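Local coordinates for uncharacterized protein (Chondromyces crocatus, PDB 6I86), which is of unknown function but is encoded in the crocagin gene cluster and probably takes part in making this ribosomally derived peptide natural product, at residues I18-A23 / F62-I67. Residues are numbered along the deposited sequence; the frame is centred on the assembly and turned at random.
Sequences ILFFDA and FKVRCI
Two phenyl rings mark the seam between I18-A23 and F62-I67: V64 CG1 approaches the F20 ring obliquely, with F20 CZ its nearest atom at 3.9 Å, and I18 CD1 meets the F62 ring obliquely, 4.3 Å from F62 CD2. Within strand 17-22, L19 CB lies in the plane of the F21 ring, at its edge, on the side turned from F62-I67.

The motif is face-to-face packing of two beta sheets. Strand 17-22 belongs to the antiparallel four-stranded sheet and strand 60-69 to the mixed five-stranded one, and the CA atoms of F20 and C66 stand 10.2 Å apart, too far for backbone pairing; the contact between the two segments is made by side chains, I18 with F62 and F20 with V64. Alternation explains which ones: I18 and F20 point toward the other strand, as do F62, V64 and C66. Backbone hydrogen bonds tie F20 to V52 of strand 51-55, while its side chain also touches I10 of strand 4-14 and A97 of strand 94-99, so the ring joins several strands at a buried point near the centre of the chain.

F20 and V64 approach from opposite directions. With chi1 at -80°, F20 CG is anti to the carbonyl carbon, which sends CZ across the gap; V64 CG1 is anti to the backbone N (chi1 -176°) and supplies the touching methyl. Along strand 17-22 the same ring is backed by its neighbour two residues earlier, with I18 CG2 3.6 Å from F20 CE1.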
loop_
_atom_site.group_PDB
_atom_site.type_symbol
_atom_site.label_atom_id
_atom_site.label_comp_id
_atom_site.label_asym_id
_atom_site.label_seq_id
_atom_site.Cartn_x
_atom_site.Cartn_y
_atom_site.Cartn_z
ATOM N N ILE A 18 2.280 -1.097 -6.680
ATOM C CA ILE A 18 2.472 -1.627 -5.336
ATOM C C ILE A 18 1.120 -2.125 -4.850
ATOM O O ILE A 18 0.110 -1.422 -4.985
ATOM C CB ILE A 18 3.047 -0.562 -4.386
ATOM C CG1 ILE A 18 4.390 -0.053 -4.909
ATOM C CG2 ILE A 18 3.205 -1.128 -2.987
ATOM C CD1 ILE A 18 4.829 1.266 -4.304
ATOM N N LEU A 19 1.086 -3.337 -4.301
ATOM C CA LEU A 19 -0.163 -4.006 -3.963
ATOM C C LEU A 19 -0.212 -4.307 -2.473
ATOM O O LEU A 19 0.738 -4.865 -1.917
ATOM C CB LEU A 19 -0.322 -5.298 -4.771
ATOM C CG LEU A 19 -0.217 -5.151 -6.290
ATOM C CD1 LEU A 19 -0.086 -6.515 -6.950
ATOM C CD2 LEU A 19 -1.411 -4.390 -6.853
ATOM N N PHE A 20 -1.323 -3.944 -1.836
ATOM C CA PHE A 20 -1.558 -4.186 -0.419
ATOM C C PHE A 20 -2.702 -5.176 -0.270
ATOM O O PHE A 20 -3.729 -5.041 -0.936
ATOM C CB PHE A 20 -1.915 -2.896 0.324
ATOM C CG PHE A 20 -0.735 -2.043 0.676
ATOM C CD1 PHE A 20 0.398 -2.030 -0.115
ATOM C CD2 PHE A 20 -0.761 -1.254 1.809
ATOM C CE1 PHE A 20 1.481 -1.243 0.217
ATOM C CE2 PHE A 20 0.316 -0.470 2.142
ATOM C CZ PHE A 20 1.440 -0.462 1.346
ATOM N N PHE A 21 -2.537 -6.157 0.616
ATOM C CA PHE A 21 -3.546 -7.199 0.749
ATOM C C PHE A 21 -3.328 -7.967 2.043
ATOM O O PHE A 21 -2.263 -7.891 2.665
ATOM C CB PHE A 21 -3.519 -8.162 -0.445
ATOM C CG PHE A 21 -2.131 -8.567 -0.861
ATOM C CD1 PHE A 21 -1.524 -9.688 -0.314
ATOM C CD2 PHE A 21 -1.428 -7.820 -1.795
ATOM C CE1 PHE A 21 -0.246 -10.058 -0.700
ATOM C CE2 PHE A 21 -0.145 -8.183 -2.175
ATOM C CZ PHE A 21 0.445 -9.303 -1.628
ATOM N N ASP A 22 -4.358 -8.713 2.435
ATOM C CA ASP A 22 -4.241 -9.615 3.570
ATOM C C ASP A 22 -3.297 -10.757 3.223
ATOM O O ASP A 22 -3.239 -11.210 2.077
ATOM C CB ASP A 22 -5.615 -10.158 3.960
ATOM C CG ASP A 22 -5.601 -10.883 5.291
ATOM O OD1 ASP A 22 -5.183 -12.058 5.325
ATOM O OD2 ASP A 22 -6.008 -10.279 6.306
ATOM N N ALA A 23 -2.551 -11.223 4.228
ATOM C CA ALA A 23 -1.563 -12.270 3.990
ATOM C C ALA A 23 -2.207 -13.552 3.482
ATOM O O ALA A 23 -1.552 -14.345 2.795
ATOM C CB ALA A 23 -0.776 -12.543 5.270
ATOM N N PHE A 62 10.309 3.778 -3.201
ATOM C CA PHE A 62 9.272 4.617 -2.624
ATOM C C PHE A 62 9.019 4.248 -1.172
ATOM O O PHE A 62 8.988 3.067 -0.812
ATOM C CB PHE A 62 7.983 4.507 -3.440
ATOM C CG PHE A 62 8.200 4.697 -4.912
ATOM C CD1 PHE A 62 8.490 5.954 -5.424
ATOM C CD2 PHE A 62 8.154 3.618 -5.781
ATOM C CE1 PHE A 62 8.710 6.138 -6.782
ATOM C CE2 PHE A 62 8.371 3.794 -7.143
ATOM C CZ PHE A 62 8.649 5.055 -7.643
ATOM N N LYS A 63 8.835 5.274 -0.351
ATOM C CA LYS A 63 8.550 5.120 1.069
ATOM C C LYS A 63 7.052 5.296 1.278
ATOM O O LYS A 63 6.494 6.350 0.949
ATOM C CB LYS A 63 9.341 6.138 1.890
ATOM C CG LYS A 63 9.009 6.151 3.374
ATOM C CD LYS A 63 9.820 7.213 4.114
ATOM C CE LYS A 63 11.304 6.878 4.130
ATOM N NZ LYS A 63 12.109 7.935 4.810
ATOM N N VAL A 64 6.402 4.266 1.814
ATOM C CA VAL A 64 4.963 4.271 2.040
ATOM C C VAL A 64 4.719 4.108 3.531
ATOM O O VAL A 64 5.125 3.102 4.126
ATOM C CB VAL A 64 4.251 3.165 1.245
ATOM C CG1 VAL A 64 2.741 3.257 1.439
ATOM C CG2 VAL A 64 4.612 3.253 -0.228
ATOM N N ARG A 65 4.064 5.096 4.132
ATOM C CA ARG A 65 3.654 5.016 5.525
ATOM C C ARG A 65 2.228 4.490 5.595
ATOM O O ARG A 65 1.347 4.970 4.875
ATOM C CB ARG A 65 3.745 6.386 6.198
ATOM C CG ARG A 65 3.262 6.397 7.638
ATOM C CD ARG A 65 3.436 7.772 8.264
ATOM N NE ARG A 65 4.824 8.223 8.214
ATOM C CZ ARG A 65 5.192 9.500 8.209
ATOM N NH1 ARG A 65 4.273 10.455 8.254
ATOM N NH2 ARG A 65 6.476 9.823 8.160
ATOM N N CYS A 66 2.011 3.476 6.428
ATOM C CA CYS A 66 0.691 2.900 6.637
ATOM C C CYS A 66 0.265 3.145 8.076
ATOM O O CYS A 66 1.042 2.909 9.008
ATOM C CB CYS A 66 0.680 1.404 6.331
ATOM S SG CYS A 66 -0.971 0.668 6.335
ATOM N N ILE A 67 -0.965 3.619 8.254
ATOM C CA ILE A 67 -1.484 3.998 9.560
ATOM C C ILE A 67 -2.833 3.330 9.772
ATOM O O ILE A 67 -3.722 3.429 8.918
ATOM C CB ILE A 67 -1.624 5.527 9.689
ATOM C CG1 ILE A 67 -0.276 6.216 9.465
ATOM C CG2 ILE A 67 -2.217 5.904 11.041
ATOM C CD1 ILE A 67 -0.395 7.698 9.209
#